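Local coordinates for glyoxalase-like domain protein (Staphylococcus aureus, PDB 3P8A) that is of unknown function but belongs to the glyoxalase-like (VOC) family, whose paired beta-sheet folds commonly form a pocket for a metal or small ligand, at residues H30-Q34 and I263-Y268. Sequence-based numbering, arbitrary orientation.
Sequences HYIDQ and IRGAIY
His30 ND1 and Tyr268 OH lie 2.7 Å apart in the shortest polar bond of this contact, which joins the two mixed sheets of the glyoxalase-like fold. His30 sits next to the end of strand 24-31 in one sheet; Tyr268 belongs to strand 266-272 in the other, just past the type I' turn from Ile263 to Ala266 that links this strand to strand 259-263. Either group could be the donor, and the hydroxyl meets the imidazole near its plane. Tyrosine fits here because its hydroxyl reaches the imidazole while its ring packs edge-to-face with Phe40 and Phe107. Across CE1 from ND1, NE2 donates to Arg264 O at 2.8 Å and 167°, a nearly straight bond that arrives above the carbonyl plane. An imidazole suits this place because its two nitrogens can reach the turn and the strand at once, fixing the rotation of the ring. With chi1 at -176°, His30 CG is anti to the backbone N, and the ring extends toward the turn.

Both faces of the imidazole are covered by aliphatic carbon. Ala266 CB stands 3.6 Å from the ring centroid in a CH-pi contact, its small methyl letting the strand come close, while Ile32 CG1 lies over the centre of the opposite face.

Arg264 bends at chi2 (-78°) and crosses Ile32 at about a right angle. The branched isoleucine serves two flat groups, its CG2 lying over the centre of the guanidinium face. Asp33 OD2 and Arg264 NH1 are 4.3 Å apart, probably favourable but no salt bridge. The long arginine reaches from the turn to Gln105 OE1, which accepts from both Arg264 NH1 and Asp33 N. Asp33 O also lies over a guanidinium face, 2.9 Å from Arg264 NH1, at an angle too poor for a hydrogen bond.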
loop_
_atom_site.group_PDB
_atom_site.type_symbol
_atom_site.label_atom_id
_atom_site.label_comp_id
_atom_site.label_asym_id
_atom_site.label_seq_id
_atom_site.Cartn_x
_atom_site.Cartn_y
_atom_site.Cartn_z
ATOM N N HIS A 30 1.212 6.141 -2.793
ATOM C CA HIS A 30 2.209 7.125 -3.164
ATOM C C HIS A 30 1.671 8.538 -2.857
ATOM O O HIS A 30 0.714 8.983 -3.502
ATOM C CB HIS A 30 2.607 6.953 -4.640
ATOM C CG HIS A 30 3.711 7.861 -5.118
ATOM N ND1 HIS A 30 4.149 7.824 -6.436
ATOM C CD2 HIS A 30 4.418 8.807 -4.450
ATOM C CE1 HIS A 30 5.108 8.736 -6.523
ATOM N NE2 HIS A 30 5.304 9.357 -5.350
ATOM N N TYR A 31 2.304 9.244 -1.883
ATOM C CA TYR A 31 1.946 10.616 -1.539
ATOM C C TYR A 31 2.564 11.574 -2.570
ATOM O O TYR A 31 3.773 11.582 -2.739
ATOM C CB TYR A 31 2.306 11.001 -0.078
ATOM C CG TYR A 31 2.276 12.498 0.186
ATOM C CD1 TYR A 31 3.395 13.160 0.684
ATOM C CD2 TYR A 31 1.155 13.263 -0.134
ATOM C CE1 TYR A 31 3.386 14.540 0.900
ATOM C CE2 TYR A 31 1.164 14.652 -0.009
ATOM C CZ TYR A 31 2.276 15.282 0.532
ATOM O OH TYR A 31 2.272 16.642 0.694
ATOM N N ILE A 32 1.705 12.332 -3.292
ATOM C CA ILE A 32 2.098 13.294 -4.331
ATOM C C ILE A 32 1.478 14.649 -4.039
ATOM O O ILE A 32 0.260 14.761 -4.018
ATOM C CB ILE A 32 1.741 12.780 -5.768
ATOM C CG1 ILE A 32 2.632 11.582 -6.145
ATOM C CG2 ILE A 32 1.889 13.909 -6.825
ATOM C CD1 ILE A 32 2.332 10.920 -7.459
ATOM N N ASP A 33 2.309 15.679 -3.840
ATOM C CA ASP A 33 1.808 17.034 -3.607
ATOM C C ASP A 33 1.251 17.564 -4.941
ATOM O O ASP A 33 1.805 17.233 -5.976
ATOM C CB ASP A 33 2.951 17.945 -3.129
ATOM C CG ASP A 33 2.559 19.404 -3.042
ATOM O OD1 ASP A 33 1.621 19.718 -2.289
ATOM O OD2 ASP A 33 3.207 20.229 -3.709
ATOM N N GLN A 34 0.158 18.373 -4.918
ATOM C CA GLN A 34 -0.437 18.919 -6.152
ATOM C C GLN A 34 -0.812 17.804 -7.127
ATOM O O GLN A 34 -0.480 17.840 -8.323
ATOM C CB GLN A 34 0.485 19.975 -6.826
ATOM C CG GLN A 34 0.629 21.260 -6.008
ATOM C CD GLN A 34 1.682 22.186 -6.569
ATOM O OE1 GLN A 34 1.914 22.261 -7.786
ATOM N NE2 GLN A 34 2.332 22.932 -5.688
ATOM N N ILE A 263 9.955 9.375 -9.585
ATOM C CA ILE A 263 8.967 10.432 -9.580
ATOM C C ILE A 263 8.364 10.669 -8.213
ATOM O O ILE A 263 7.906 9.730 -7.559
ATOM C CB ILE A 263 7.926 10.219 -10.720
ATOM C CG1 ILE A 263 6.991 11.423 -10.879
ATOM C CG2 ILE A 263 7.185 8.873 -10.620
ATOM C CD1 ILE A 263 6.525 11.646 -12.358
ATOM N N ARG A 264 8.435 11.933 -7.750
ATOM C CA ARG A 264 7.885 12.402 -6.475
ATOM C C ARG A 264 8.225 11.501 -5.309
ATOM O O ARG A 264 7.325 11.122 -4.557
ATOM C CB ARG A 264 6.348 12.603 -6.583
ATOM C CG ARG A 264 5.902 13.529 -7.727
ATOM C CD ARG A 264 6.100 14.990 -7.400
ATOM N NE ARG A 264 5.149 15.824 -8.132
ATOM C CZ ARG A 264 4.489 16.855 -7.616
ATOM N NH1 ARG A 264 4.654 17.187 -6.340
ATOM N NH2 ARG A 264 3.640 17.548 -8.364
ATOM N N GLY A 265 9.507 11.164 -5.190
ATOM C CA GLY A 265 10.063 10.357 -4.105
ATOM C C GLY A 265 9.901 8.850 -4.205
ATOM O O GLY A 265 10.323 8.138 -3.293
ATOM N N ALA A 266 9.303 8.349 -5.295
ATOM C CA ALA A 266 9.073 6.926 -5.507
ATOM C C ALA A 266 9.786 6.409 -6.761
ATOM O O ALA A 266 10.164 7.196 -7.634
ATOM C CB ALA A 266 7.577 6.642 -5.585
ATOM N N ILE A 267 10.067 5.103 -6.803
ATOM C CA ILE A 267 10.754 4.502 -7.951
ATOM C C ILE A 267 9.857 3.451 -8.548
ATOM O O ILE A 267 9.439 2.532 -7.844
ATOM C CB ILE A 267 12.166 3.940 -7.625
ATOM C CG1 ILE A 267 13.044 5.011 -6.932
ATOM C CG2 ILE A 267 12.859 3.372 -8.906
ATOM C CD1 ILE A 267 14.168 4.461 -6.179
ATOM N N TYR A 268 9.513 3.626 -9.826
ATOM C CA TYR A 268 8.708 2.642 -10.552
ATOM C C TYR A 268 9.677 1.975 -11.521
ATOM O O TYR A 268 10.204 2.655 -12.392
ATOM C CB TYR A 268 7.544 3.316 -11.290
ATOM C CG TYR A 268 6.499 3.922 -10.370
ATOM C CD1 TYR A 268 5.320 3.239 -10.075
ATOM C CD2 TYR A 268 6.692 5.176 -9.793
ATOM C CE1 TYR A 268 4.360 3.786 -9.220
ATOM C CE2 TYR A 268 5.739 5.731 -8.935
ATOM C CZ TYR A 268 4.567 5.038 -8.664
ATOM O OH TYR A 268 3.622 5.589 -7.824
#